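Local coordinates for chitinase (Paenibacillus sp. FPU-7, PDB 5GZT), which probably catalyses the random endo-hydrolysis of the beta-1,4 linkages between N-acetylglucosamine units in chitin and chitodextrins, at residues V280-A285 and Y305-R310; L364-G369 and D405-Y410; L453-G458 and D477-M482. All blocks are in the same frame, centred on the assembly; numbering follows the deposited sequence.

Contact 1 of 3, residues V280-A285 and Y305-R310; sequences VSYIPA and YYAFGR
Tyr305 and Tyr282, paired in register on neighbouring parallel strands, form a T-shaped stack: the edge of the Tyr305 ring meets the face of Tyr282, with the planes at 69°. Along Tyr305 the contacts follow in order. CB sits over the Tyr282 face, toward its rim, and makes a CH-pi contact. CG, beside the backbone N (chi1 -80°), lies under Val280 CG1. That methyl caps one face of the ring over its centre, close to CG, CD1 and CE1, 3.6 Å from the centroid and almost on the ring normal. CD2, on the other flank, makes the closest approach to Tyr282, 3.5 Å from its CZ, and CE2 passes near the Tyr282 hydroxyl. At the tip, OH leaves the pair and hydrogen-bonds to Tyr478 OH, while Tyr282 OH bonds to Asp407. These are the first two strands of the family 18 TIM barrel. Tyr282, Tyr305, Pro284 and Ala307 point into the barrel, and Ile283 and Tyr306 point out to helix 344-352. Four backbone bonds join the strands: Tyr305 N to Ser281 O, Ile283 N to Tyr305 O (2.8 Å), Ala307 N to Ile283 O (2.9 Å), and a more bent one from Ala285 N to Ala307 O, at 143° about the hydrogen. Ala307 CB fits at the edge of the Tyr282 ring, 3.8 Å from CD2, and also covers one face of the Phe308 ring beyond it; a cis peptide bond precedes Phe308. On the outer side Ala285 CB comes to 3.3 Å from Tyr306 OH, a hydroxyl held by hydrogen bonds to Asp344 and Asn347.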
ATOM      1  N   VAL B 280       0.121   0.247   1.526  1.00 25.83           N
ATOM      2  CA  VAL B 280      -0.892   0.255   2.552  1.00 26.61           C
ATOM      3  C   VAL B 280      -0.952   1.645   3.211  1.00 25.27           C
ATOM      4  O   VAL B 280      -0.042   2.024   3.923  1.00 25.72           O
ATOM      5  CB  VAL B 280      -0.611  -0.786   3.619  1.00 25.71           C
ATOM      6  CG1 VAL B 280      -1.547  -0.615   4.810  1.00 25.05           C
ATOM      7  CG2 VAL B 280      -0.828  -2.177   3.010  1.00 30.18           C
ATOM      8  N   SER B 281      -2.001   2.376   2.893  1.00 26.16           N
ATOM      9  CA  SER B 281      -2.306   3.687   3.478  1.00 26.26           C
ATOM     10  C   SER B 281      -3.259   3.595   4.673  1.00 23.92           C
ATOM     11  O   SER B 281      -4.414   3.258   4.499  1.00 25.68           O
ATOM     12  CB  SER B 281      -2.858   4.618   2.388  1.00 27.16           C
ATOM     13  OG  SER B 281      -3.367   5.852   2.932  1.00 24.82           O
ATOM     14  N   TYR B 282      -2.769   3.838   5.881  1.00 23.56           N
ATOM     15  CA  TYR B 282      -3.608   3.906   7.084  1.00 26.07           C
ATOM     16  C   TYR B 282      -4.345   5.224   7.005  1.00 29.69           C
ATOM     17  O   TYR B 282      -3.734   6.246   6.667  1.00 27.26           O
ATOM     18  CB  TYR B 282      -2.823   3.879   8.399  1.00 27.92           C
ATOM     19  CG  TYR B 282      -2.544   2.500   8.951  1.00 31.48           C
ATOM     20  CD1 TYR B 282      -1.423   1.780   8.550  1.00 31.36           C
ATOM     21  CD2 TYR B 282      -3.372   1.907   9.875  1.00 27.81           C
ATOM     22  CE1 TYR B 282      -1.142   0.520   9.083  1.00 31.28           C
ATOM     23  CE2 TYR B 282      -3.091   0.640  10.381  1.00 30.03           C
ATOM     24  CZ  TYR B 282      -1.976  -0.063   9.981  1.00 28.22           C
ATOM     25  OH  TYR B 282      -1.653  -1.308  10.503  1.00 25.52           O
ATOM     26  N   ILE B 283      -5.648   5.194   7.301  1.00 29.94           N
ATOM     27  CA  ILE B 283      -6.522   6.365   7.279  1.00 28.19           C
ATOM     28  C   ILE B 283      -7.231   6.413   8.607  1.00 27.80           C
ATOM     29  O   ILE B 283      -7.854   5.451   8.980  1.00 27.50           O
ATOM     30  CB  ILE B 283      -7.562   6.250   6.162  1.00 32.84           C
ATOM     31  CG1 ILE B 283      -6.927   6.639   4.827  1.00 38.91           C
ATOM     32  CG2 ILE B 283      -8.772   7.159   6.436  1.00 33.70           C
ATOM     33  CD1 ILE B 283      -7.090   8.109   4.454  1.00 38.02           C
ATOM     34  N   PRO B 284      -7.179   7.558   9.316  1.00 27.97           N
ATOM     35  CA  PRO B 284      -7.680   7.616  10.651  1.00 24.59           C
ATOM     36  C   PRO B 284      -9.210   7.770  10.675  1.00 24.51           C
ATOM     37  O   PRO B 284      -9.779   8.529   9.891  1.00 28.87           O
ATOM     38  CB  PRO B 284      -7.073   8.912  11.196  1.00 25.88           C
ATOM     39  CG  PRO B 284      -6.905   9.757  10.017  1.00 28.82           C
ATOM     40  CD  PRO B 284      -6.534   8.817   8.912  1.00 27.92           C
ATOM     41  N   ALA B 285      -9.808   7.130  11.646  1.00 27.68           N
ATOM     42  CA  ALA B 285     -11.258   7.103  11.789  1.00 28.76           C
ATOM     43  C   ALA B 285     -11.798   8.411  12.300  1.00 30.34           C
ATOM     44  O   ALA B 285     -12.975   8.694  12.122  1.00 31.26           O
ATOM     45  CB  ALA B 285     -11.660   5.984  12.736  1.00 27.09           C
ATOM     46  N   TYR B 305      -6.341   1.104   4.972  1.00 25.54           N
ATOM     47  CA  TYR B 305      -6.680   0.511   6.287  1.00 26.67           C
ATOM     48  C   TYR B 305      -7.446   1.562   7.103  1.00 31.34           C
ATOM     49  O   TYR B 305      -6.901   2.687   7.413  1.00 26.55           O
ATOM     50  CB  TYR B 305      -5.440   0.104   7.118  1.00 24.37           C
ATOM     51  CG  TYR B 305      -4.786  -1.182   6.761  1.00 25.32           C
ATOM     52  CD1 TYR B 305      -4.978  -1.766   5.513  1.00 26.20           C
ATOM     53  CD2 TYR B 305      -3.980  -1.853   7.683  1.00 27.38           C
ATOM     54  CE1 TYR B 305      -4.401  -2.976   5.217  1.00 28.50           C
ATOM     55  CE2 TYR B 305      -3.401  -3.061   7.376  1.00 26.32           C
ATOM     56  CZ  TYR B 305      -3.640  -3.625   6.154  1.00 25.66           C
ATOM     57  OH  TYR B 305      -3.056  -4.821   5.747  1.00 28.93           O
ATOM     58  N   TYR B 306      -8.696   1.224   7.491  1.00 31.48           N
ATOM     59  CA  TYR B 306      -9.493   2.120   8.338  1.00 29.57           C
ATOM     60  C   TYR B 306      -9.048   1.893   9.749  1.00 28.15           C
ATOM     61  O   TYR B 306      -9.168   0.791  10.295  1.00 26.52           O
ATOM     62  CB  TYR B 306     -10.997   1.894   8.186  1.00 34.40           C
ATOM     63  CG  TYR B 306     -11.867   2.945   8.876  1.00 30.41           C
ATOM     64  CD1 TYR B 306     -11.950   4.218   8.373  1.00 31.97           C
ATOM     65  CD2 TYR B 306     -12.578   2.649  10.017  1.00 33.46           C
ATOM     66  CE1 TYR B 306     -12.736   5.185   8.985  1.00 34.72           C
ATOM     67  CE2 TYR B 306     -13.397   3.594  10.627  1.00 35.24           C
ATOM     68  CZ  TYR B 306     -13.458   4.866  10.117  1.00 32.39           C
ATOM     69  OH  TYR B 306     -14.270   5.805  10.695  1.00 34.11           O
ATOM     70  N   ALA B 307      -8.433   2.943  10.331  1.00 27.10           N
ATOM     71  CA  ALA B 307      -7.822   2.854  11.607  1.00 25.56           C
ATOM     72  C   ALA B 307      -8.672   3.641  12.634  1.00 30.65           C
ATOM     73  O   ALA B 307      -8.528   4.880  12.769  1.00 23.08           O
ATOM     74  CB  ALA B 307      -6.454   3.438  11.527  1.00 29.90           C
ATOM     75  N   PHE B 308      -9.508   2.995  13.419  1.00 27.23           N
ATOM     76  CA  PHE B 308      -9.504   1.589  13.763  1.00 31.73           C
ATOM     77  C   PHE B 308     -10.926   1.163  14.192  1.00 33.47           C
ATOM     78  O   PHE B 308     -11.787   1.992  14.698  1.00 27.54           O
ATOM     79  CB  PHE B 308      -8.655   1.365  15.001  1.00 29.74           C
ATOM     80  CG  PHE B 308      -7.171   1.630  14.804  1.00 31.49           C
ATOM     81  CD1 PHE B 308      -6.363   0.685  14.157  1.00 30.10           C
ATOM     82  CD2 PHE B 308      -6.573   2.746  15.352  1.00 29.98           C
ATOM     83  CE1 PHE B 308      -5.018   0.882  14.015  1.00 29.34           C
ATOM     84  CE2 PHE B 308      -5.218   2.988  15.205  1.00 30.62           C
ATOM     85  CZ  PHE B 308      -4.434   2.066  14.536  1.00 30.44           C
ATOM     86  N   GLY B 309     -11.145  -0.134  14.024  1.00 31.87           N
ATOM     87  CA  GLY B 309     -12.134  -0.828  14.796  1.00 30.44           C
ATOM     88  C   GLY B 309     -11.631  -1.149  16.158  1.00 29.74           C
ATOM     89  O   GLY B 309     -10.446  -1.301  16.374  1.00 29.92           O
ATOM     90  N   ARG B 310     -12.561  -1.283  17.109  1.00 36.29           N
ATOM     91  CA  ARG B 310     -12.223  -1.512  18.492  1.00 33.28           C
ATOM     92  C   ARG B 310     -12.925  -2.734  19.100  1.00 36.97           C
ATOM     93  O   ARG B 310     -13.851  -3.337  18.524  1.00 33.15           O
ATOM     94  CB  ARG B 310     -12.485  -0.241  19.286  1.00 36.70           C
ATOM     95  CG  ARG B 310     -11.514   0.916  18.989  1.00 35.12           C
ATOM     96  CD  ARG B 310     -10.120   0.528  19.435  1.00 38.13           C
ATOM     97  NE  ARG B 310      -9.000   1.295  18.918  1.00 39.18           N
ATOM     98  CZ  ARG B 310      -8.480   2.378  19.497  1.00 40.42           C
ATOM     99  NH1 ARG B 310      -9.000   2.889  20.590  1.00 35.58           N
ATOM    100  NH2 ARG B 310      -7.402   2.940  18.978  1.00 42.06           N
TER

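Contact 2 of 3, residues L364-G369 and D405-Y410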
ATOM      1  N   LEU B 364      -9.469  -2.409   4.092  1.00 28.94           N
ATOM      2  CA  LEU B 364      -9.573  -3.303   5.217  1.00 25.58           C
ATOM      3  C   LEU B 364      -9.884  -2.586   6.489  1.00 30.04           C
ATOM      4  O   LEU B 364      -9.602  -1.407   6.619  1.00 28.53           O
ATOM      5  CB  LEU B 364      -8.307  -4.088   5.419  1.00 26.26           C
ATOM      6  CG  LEU B 364      -7.918  -5.201   4.393  1.00 26.18           C
ATOM      7  CD1 LEU B 364      -7.451  -4.679   3.045  1.00 25.23           C
ATOM      8  CD2 LEU B 364      -6.826  -6.030   5.001  1.00 27.01           C
ATOM      9  N   VAL B 365     -10.407  -3.317   7.460  1.00 28.92           N
ATOM     10  CA  VAL B 365     -10.638  -2.761   8.749  1.00 30.60           C
ATOM     11  C   VAL B 365      -9.452  -3.151   9.527  1.00 29.72           C
ATOM     12  O   VAL B 365      -9.093  -4.314   9.528  1.00 26.50           O
ATOM     13  CB  VAL B 365     -11.926  -3.245   9.480  1.00 36.02           C
ATOM     14  CG1 VAL B 365     -12.055  -4.765   9.544  1.00 36.54           C
ATOM     15  CG2 VAL B 365     -11.916  -2.729  10.928  1.00 36.88           C
ATOM     16  N   SER B 366      -8.847  -2.186  10.234  1.00 28.91           N
ATOM     17  CA  SER B 366      -7.782  -2.482  11.113  1.00 28.79           C
ATOM     18  C   SER B 366      -8.298  -2.414  12.538  1.00 29.40           C
ATOM     19  O   SER B 366      -8.876  -1.427  12.965  1.00 30.50           O
ATOM     20  CB  SER B 366      -6.583  -1.516  10.853  1.00 31.17           C
ATOM     21  OG  SER B 366      -5.585  -1.766  11.810  1.00 31.22           O
ATOM     22  N   ILE B 367      -8.040  -3.452  13.307  1.00 28.26           N
ATOM     23  CA  ILE B 367      -8.672  -3.562  14.593  1.00 29.45           C
ATOM     24  C   ILE B 367      -7.674  -3.419  15.608  1.00 28.32           C
ATOM     25  O   ILE B 367      -6.769  -4.189  15.576  1.00 26.68           O
ATOM     26  CB  ILE B 367      -9.360  -4.967  14.750  1.00 36.38           C
ATOM     27  CG1 ILE B 367     -10.391  -5.139  13.619  1.00 36.06           C
ATOM     28  CG2 ILE B 367     -10.024  -5.076  16.134  1.00 34.35           C
ATOM     29  CD1 ILE B 367     -10.889  -6.541  13.439  1.00 44.82           C
ATOM     30  N   GLY B 368      -7.830  -2.492  16.558  1.00 28.01           N
ATOM     31  CA  GLY B 368      -6.861  -2.406  17.652  1.00 29.61           C
ATOM     32  C   GLY B 368      -6.181  -1.024  17.671  1.00 37.08           C
ATOM     33  O   GLY B 368      -6.890   0.014  17.699  1.00 29.94           O
ATOM     34  N   GLY B 369      -4.826  -1.011  17.735  1.00 33.94           N
ATOM     35  CA  GLY B 369      -4.039   0.208  17.687  1.00 29.17           C
ATOM     36  C   GLY B 369      -3.506   0.494  19.077  1.00 32.36           C
ATOM     37  O   GLY B 369      -3.729  -0.285  20.015  1.00 28.32           O
ATOM     38  N   ASP B 405      -7.278  -6.675   9.331  1.00 29.92           N
ATOM     39  CA  ASP B 405      -5.924  -6.541   9.866  1.00 32.93           C
ATOM     40  C   ASP B 405      -5.975  -6.408  11.383  1.00 27.77           C
ATOM     41  O   ASP B 405      -6.778  -5.673  11.878  1.00 31.73           O
ATOM     42  CB  ASP B 405      -5.192  -5.330   9.151  1.00 32.95           C
ATOM     43  CG  ASP B 405      -3.971  -4.876   9.907  1.00 31.84           C
ATOM     44  OD1 ASP B 405      -2.956  -5.574   9.774  1.00 30.83           O
ATOM     45  OD2 ASP B 405      -4.072  -3.908  10.686  1.00 32.32           O
ATOM     46  N   LEU B 406      -5.109  -7.059  12.138  1.00 29.18           N
ATOM     47  CA  LEU B 406      -5.087  -6.835  13.581  1.00 29.38           C
ATOM     48  C   LEU B 406      -3.848  -6.113  13.975  1.00 30.33           C
ATOM     49  O   LEU B 406      -2.748  -6.531  13.575  1.00 27.80           O
ATOM     50  CB  LEU B 406      -5.074  -8.121  14.360  1.00 31.60           C
ATOM     51  CG  LEU B 406      -6.200  -9.178  14.137  1.00 34.10           C
ATOM     52  CD1 LEU B 406      -6.067 -10.203  15.236  1.00 32.73           C
ATOM     53  CD2 LEU B 406      -7.559  -8.520  14.148  1.00 38.10           C
ATOM     54  N   ASP B 407      -4.009  -5.090  14.821  1.00 28.20           N
ATOM     55  CA  ASP B 407      -2.908  -4.333  15.416  1.00 31.75           C
ATOM     56  C   ASP B 407      -3.003  -4.433  16.899  1.00 33.31           C
ATOM     57  O   ASP B 407      -3.450  -3.458  17.600  1.00 29.81           O
ATOM     58  CB  ASP B 407      -2.884  -2.822  14.962  1.00 31.81           C
ATOM     59  CG  ASP B 407      -2.804  -2.658  13.461  1.00 36.64           C
ATOM     60  OD1 ASP B 407      -2.768  -3.728  12.756  1.00 34.34           O
ATOM     61  OD2 ASP B 407      -2.786  -1.470  12.957  1.00 36.41           O
ATOM     62  N   TRP B 408      -2.549  -5.571  17.430  1.00 30.60           N
ATOM     63  CA  TRP B 408      -2.501  -5.703  18.876  1.00 29.58           C
ATOM     64  C   TRP B 408      -1.189  -5.232  19.401  1.00 27.94           C
ATOM     65  O   TRP B 408      -0.085  -5.737  19.036  1.00 27.75           O
ATOM     66  CB  TRP B 408      -2.808  -7.158  19.232  1.00 32.04           C
ATOM     67  CG  TRP B 408      -2.750  -7.711  20.644  1.00 34.38           C
ATOM     68  CD1 TRP B 408      -2.324  -7.136  21.802  1.00 38.09           C
ATOM     69  CD2 TRP B 408      -3.117  -9.057  20.976  1.00 36.64           C
ATOM     70  NE1 TRP B 408      -2.401  -8.056  22.835  1.00 36.35           N
ATOM     71  CE2 TRP B 408      -2.842  -9.248  22.334  1.00 36.12           C
ATOM     72  CE3 TRP B 408      -3.635 -10.134  20.215  1.00 38.95           C
ATOM     73  CZ2 TRP B 408      -3.105 -10.447  22.990  1.00 38.74           C
ATOM     74  CZ3 TRP B 408      -3.856 -11.375  20.877  1.00 40.96           C
ATOM     75  CH2 TRP B 408      -3.601 -11.495  22.242  1.00 40.26           C
ATOM     76  N   GLU B 409      -1.272  -4.283  20.324  1.00 33.67           N
ATOM     77  CA  GLU B 409      -0.102  -3.530  20.754  1.00 30.02           C
ATOM     78  C   GLU B 409       0.064  -3.626  22.251  1.00 32.17           C
ATOM     79  O   GLU B 409      -0.287  -2.737  22.974  1.00 32.74           O
ATOM     80  CB  GLU B 409      -0.145  -2.067  20.214  1.00 33.21           C
ATOM     81  CG  GLU B 409      -0.432  -1.980  18.698  1.00 32.73           C
ATOM     82  CD  GLU B 409      -0.195  -0.593  18.069  1.00 30.12           C
ATOM     83  OE1 GLU B 409       0.425   0.234  18.724  1.00 29.63           O
ATOM     84  OE2 GLU B 409      -0.611  -0.356  16.909  1.00 29.41           O
ATOM     85  N   TYR B 410       0.644  -4.699  22.770  1.00 36.52           N
ATOM     86  CA  TYR B 410       1.170  -5.867  22.054  1.00 38.18           C
ATOM     87  C   TYR B 410       1.006  -7.132  22.976  1.00 40.95           C
ATOM     88  O   TYR B 410       1.051  -7.020  24.214  1.00 37.98           O
ATOM     89  CB  TYR B 410       2.678  -5.690  21.772  1.00 39.55           C
ATOM     90  CG  TYR B 410       3.093  -4.357  21.135  1.00 39.41           C
ATOM     91  CD1 TYR B 410       3.106  -4.195  19.747  1.00 40.94           C
ATOM     92  CD2 TYR B 410       3.471  -3.279  21.935  1.00 43.06           C
ATOM     93  CE1 TYR B 410       3.487  -2.984  19.166  1.00 42.03           C
ATOM     94  CE2 TYR B 410       3.861  -2.075  21.377  1.00 45.65           C
ATOM     95  CZ  TYR B 410       3.871  -1.933  19.989  1.00 45.68           C
ATOM     96  OH  TYR B 410       4.240  -0.722  19.455  1.00 44.99           O
TER
HETATM   97  O   HOH W   1      -3.906  -2.832  20.945  1.00 26.05           O
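Ser366 and Asp405 face the barrel interior from paired positions, and the Ser366 hydroxyl stands between two carboxylates. It donates to Asp405 OD2 at 2.9 Å, meeting that oxygen nearly along its C-O axis. The same OG lies 3.0 Å from Asp407 OD2. The two acids reach it by different routes: Asp405 CG is swung anti to its N (chi1 163°), whereas Asp407 CG stays beside its own N (chi1 -57°). Asp407 OD2 takes part in a hydrogen bond with Tyr282 OH. Behind the strands Ile367 and Leu406 run side by side in the same direction, Ile367 CD1 touching Leu406 CD2 at 3.9 Å. Backbone bonds of the parallel-sheet kind join Asp405 N to Val365 O, Ile367 N to Asp405 O and Asp407 N to Ile367 O. Past them Gly369 N bonds to Asp407 O (2.8 Å), where Gly368 and Gly369 both take positive phi. The Glu409 carboxylate then lies against Gly369, OE2 being 3.6 Å from CA, and a water 2.7 Å from Gly369 O accepts from Glu409 N and may link the two. The segments carry SxGG and the DxDxE end of the DxxDxDxE signature of family 18; in relatives the last acid of the second is the proton donor, a role Glu409 would probably fill here. These third and fourth barrel strands lie between strand 303-312, which pairs with 364-368, and strand 452-457, which pairs with 405-407, while helix 425-447 packs on Leu406 from outside.

Contact 3 of 3, residues L453-G458 and D477-M482; sequences LAIAAG and DYINLM
Ala454 CB lies on one face of the Tyr478 ring, 3.8 Å above the plane and displaced toward the rim. The ring takes this place because Tyr478 CG stands between the backbone N and the carbonyl carbon, and this chi1 of 48° leans it across toward Ala454; its OH hydrogen-bonds to Glu452 as well as to the tyrosine of contact 1. The other flat group is the Asp477 carboxylate. Leu453 N reaches OD1 at 2.9 Å on the anti side, 35° out of the carboxylate plane, and Asp477 N returns a bond of 2.8 Å to Leu453 O, so the backbone of Leu453 is gripped at both its N and its O. Farther on, the fifth and sixth strands of the TIM barrel run parallel, joined by Asn480 N to Ile455 O (2.8 Å), Ala457 N to Asn480 O and Met482 N to Ala457 O (3.0 Å). On the outer face Ile455 and Ile479 lie alongside each other, and Ile479 CG2 is pressed against Ala457 CB at a tight 3.5 Å. Helix 425-447 packs over Ile455 and helix 510-519 over Ala457. At the C-terminal end Met482 SD lies 4.1 Å from Ala456 CB, and a bend at chi3 (-64°) brings CE over the Ala457 carbonyl. Apart from Asp477, the side chains that touch across the strands do so mostly through carbon. Asp477 is buried, but Thr252 and Tyr450 hydroxyls bond to its OD2 as Leu453 does to OD1, with Arg437 a distant, weak partner; this setting is consistent with a charged carboxylate.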
ATOM      1  N   LEU B 453      -5.918 -11.451   5.328  1.00 30.06           N
ATOM      2  CA  LEU B 453      -5.705 -11.357   6.752  1.00 30.80           C
ATOM      3  C   LEU B 453      -4.268 -10.896   6.985  1.00 31.75           C
ATOM      4  O   LEU B 453      -3.314 -11.459   6.414  1.00 36.75           O
ATOM      5  CB  LEU B 453      -5.889 -12.690   7.435  1.00 30.19           C
ATOM      6  CG  LEU B 453      -5.773 -12.650   8.940  1.00 32.09           C
ATOM      7  CD1 LEU B 453      -6.924 -11.875   9.592  1.00 37.08           C
ATOM      8  CD2 LEU B 453      -5.728 -14.051   9.472  1.00 36.55           C
ATOM      9  N   ALA B 454      -4.101  -9.879   7.835  1.00 34.90           N
ATOM     10  CA  ALA B 454      -2.791  -9.232   8.040  1.00 30.62           C
ATOM     11  C   ALA B 454      -2.700  -8.734   9.438  1.00 32.04           C
ATOM     12  O   ALA B 454      -3.718  -8.638  10.135  1.00 29.31           O
ATOM     13  CB  ALA B 454      -2.574  -8.093   7.014  1.00 31.60           C
ATOM     14  N   ILE B 455      -1.484  -8.488   9.894  1.00 28.71           N
ATOM     15  CA  ILE B 455      -1.267  -7.825  11.143  1.00 30.26           C
ATOM     16  C   ILE B 455      -0.303  -6.655  10.996  1.00 32.33           C
ATOM     17  O   ILE B 455       0.471  -6.607  10.025  1.00 31.40           O
ATOM     18  CB  ILE B 455      -0.710  -8.766  12.233  1.00 30.79           C
ATOM     19  CG1 ILE B 455       0.720  -9.240  11.930  1.00 30.61           C
ATOM     20  CG2 ILE B 455      -1.691  -9.925  12.413  1.00 32.50           C
ATOM     21  CD1 ILE B 455       1.359  -9.994  13.078  1.00 29.31           C
ATOM     22  N   ALA B 456      -0.352  -5.753  11.971  1.00 28.63           N
ATOM     23  CA  ALA B 456       0.764  -4.834  12.278  1.00 28.80           C
ATOM     24  C   ALA B 456       1.574  -5.365  13.428  1.00 25.61           C
ATOM     25  O   ALA B 456       1.033  -5.757  14.468  1.00 28.44           O
ATOM     26  CB  ALA B 456       0.274  -3.414  12.586  1.00 26.50           C
ATOM     27  N   ALA B 457       2.896  -5.356  13.256  1.00 26.57           N
ATOM     28  CA  ALA B 457       3.822  -5.937  14.213  1.00 28.02           C
ATOM     29  C   ALA B 457       4.871  -4.945  14.726  1.00 31.31           C
ATOM     30  O   ALA B 457       5.318  -4.075  13.984  1.00 28.11           O
ATOM     31  CB  ALA B 457       4.534  -7.067  13.521  1.00 30.85           C
ATOM     32  N   GLY B 458       5.321  -5.183  15.941  1.00 29.13           N
ATOM     33  CA  GLY B 458       6.325  -4.417  16.578  1.00 29.82           C
ATOM     34  C   GLY B 458       7.659  -4.670  15.965  1.00 32.40           C
ATOM     35  O   GLY B 458       7.967  -5.787  15.477  1.00 30.53           O
ATOM     36  N   ASP B 477      -1.549 -12.909   4.876  1.00 28.51           N
ATOM     37  CA  ASP B 477      -1.021 -12.421   3.593  1.00 32.09           C
ATOM     38  C   ASP B 477       0.297 -11.602   3.696  1.00 30.74           C
ATOM     39  O   ASP B 477       1.168 -11.628   2.770  1.00 34.23           O
ATOM     40  CB  ASP B 477      -2.068 -11.579   2.865  1.00 35.87           C
ATOM     41  CG  ASP B 477      -3.303 -12.397   2.450  1.00 37.45           C
ATOM     42  OD1 ASP B 477      -4.098 -12.683   3.375  1.00 37.35           O
ATOM     43  OD2 ASP B 477      -3.463 -12.670   1.217  1.00 35.86           O
ATOM     44  N   TYR B 478       0.421 -10.850   4.788  1.00 30.20           N
ATOM     45  CA  TYR B 478       1.651 -10.091   5.096  1.00 29.50           C
ATOM     46  C   TYR B 478       1.650  -9.581   6.494  1.00 28.94           C
ATOM     47  O   TYR B 478       0.596  -9.530   7.185  1.00 31.65           O
ATOM     48  CB  TYR B 478       1.831  -8.956   4.075  1.00 28.08           C
ATOM     49  CG  TYR B 478       0.589  -8.148   3.870  1.00 31.06           C
ATOM     50  CD1 TYR B 478      -0.376  -8.557   3.000  1.00 28.15           C
ATOM     51  CD2 TYR B 478       0.390  -6.906   4.536  1.00 30.12           C
ATOM     52  CE1 TYR B 478      -1.543  -7.835   2.801  1.00 28.79           C
ATOM     53  CE2 TYR B 478      -0.769  -6.145   4.306  1.00 29.10           C
ATOM     54  CZ  TYR B 478      -1.747  -6.615   3.480  1.00 31.61           C
ATOM     55  OH  TYR B 478      -2.890  -5.886   3.230  1.00 29.16           O
ATOM     56  N   ILE B 479       2.857  -9.261   6.958  1.00 31.86           N
ATOM     57  CA  ILE B 479       3.075  -8.536   8.180  1.00 29.33           C
ATOM     58  C   ILE B 479       3.447  -7.071   7.821  1.00 31.41           C
ATOM     59  O   ILE B 479       4.404  -6.804   7.076  1.00 24.72           O
ATOM     60  CB  ILE B 479       4.159  -9.194   9.024  1.00 31.19           C
ATOM     61  CG1 ILE B 479       3.734 -10.642   9.402  1.00 30.14           C
ATOM     62  CG2 ILE B 479       4.388  -8.396  10.290  1.00 32.35           C
ATOM     63  CD1 ILE B 479       4.818 -11.418  10.071  1.00 29.57           C
ATOM     64  N   ASN B 480       2.654  -6.146   8.355  1.00 27.08           N
ATOM     65  CA  ASN B 480       2.965  -4.696   8.350  1.00 28.05           C
ATOM     66  C   ASN B 480       3.923  -4.282   9.458  1.00 25.98           C
ATOM     67  O   ASN B 480       3.520  -4.200  10.623  1.00 24.99           O
ATOM     68  CB  ASN B 480       1.691  -3.912   8.495  1.00 28.20           C
ATOM     69  CG  ASN B 480       0.715  -4.222   7.420  1.00 24.93           C
ATOM     70  OD1 ASN B 480      -0.336  -4.791   7.690  1.00 33.21           O
ATOM     71  ND2 ASN B 480       1.014  -3.822   6.204  1.00 24.70           N
ATOM     72  N   LEU B 481       5.193  -4.051   9.127  1.00 22.21           N
ATOM     73  CA  LEU B 481       6.179  -3.760  10.149  1.00 22.06           C
ATOM     74  C   LEU B 481       6.171  -2.303  10.574  1.00 22.84           C
ATOM     75  O   LEU B 481       6.356  -1.412   9.752  1.00 24.99           O
ATOM     76  CB  LEU B 481       7.577  -4.120   9.698  1.00 23.28           C
ATOM     77  CG  LEU B 481       7.932  -5.546   9.322  1.00 23.21           C
ATOM     78  CD1 LEU B 481       9.317  -5.557   8.631  1.00 23.00           C
ATOM     79  CD2 LEU B 481       7.936  -6.368  10.614  1.00 24.01           C
ATOM     80  N   MET B 482       6.006  -2.087  11.857  1.00 23.34           N
ATOM     81  CA  MET B 482       5.940  -0.777  12.460  1.00 24.46           C
ATOM     82  C   MET B 482       7.335  -0.232  12.680  1.00 19.69           C
ATOM     83  O   MET B 482       7.779  -0.033  13.792  1.00 19.67           O
ATOM     84  CB  MET B 482       5.097  -0.814  13.736  1.00 25.71           C
ATOM     85  CG  MET B 482       3.621  -0.965  13.372  1.00 28.60           C
ATOM     86  SD  MET B 482       2.445  -0.744  14.749  1.00 35.09           S
ATOM     87  CE  MET B 482       2.943  -2.110  15.725  1.00 25.02           C
TER

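Overall arrangement
The contacts follow one another along the chain and join, in turn, the first and second, third and fourth, and fifth and sixth strands of one family 18 TIM barrel. Centres of contacts 1 and 2, and of 2 and 3, are about 9 Å apart; those of 1 and 3 are about 13 Å apart. Strands 303-312 and 362-368 connect contact 1 to contact 2, and strands 403-407 and 452-457 connect contact 2 to contact 3 through backbone bonds between Leu406 and Ala454 or Ala456. Contacts 1 and 3 also meet directly, Tyr282 OH packing 3.5 Å from Ala456 CB. Inward side chains of all three meet in the barrel interior, next to the signature acids of contact 2.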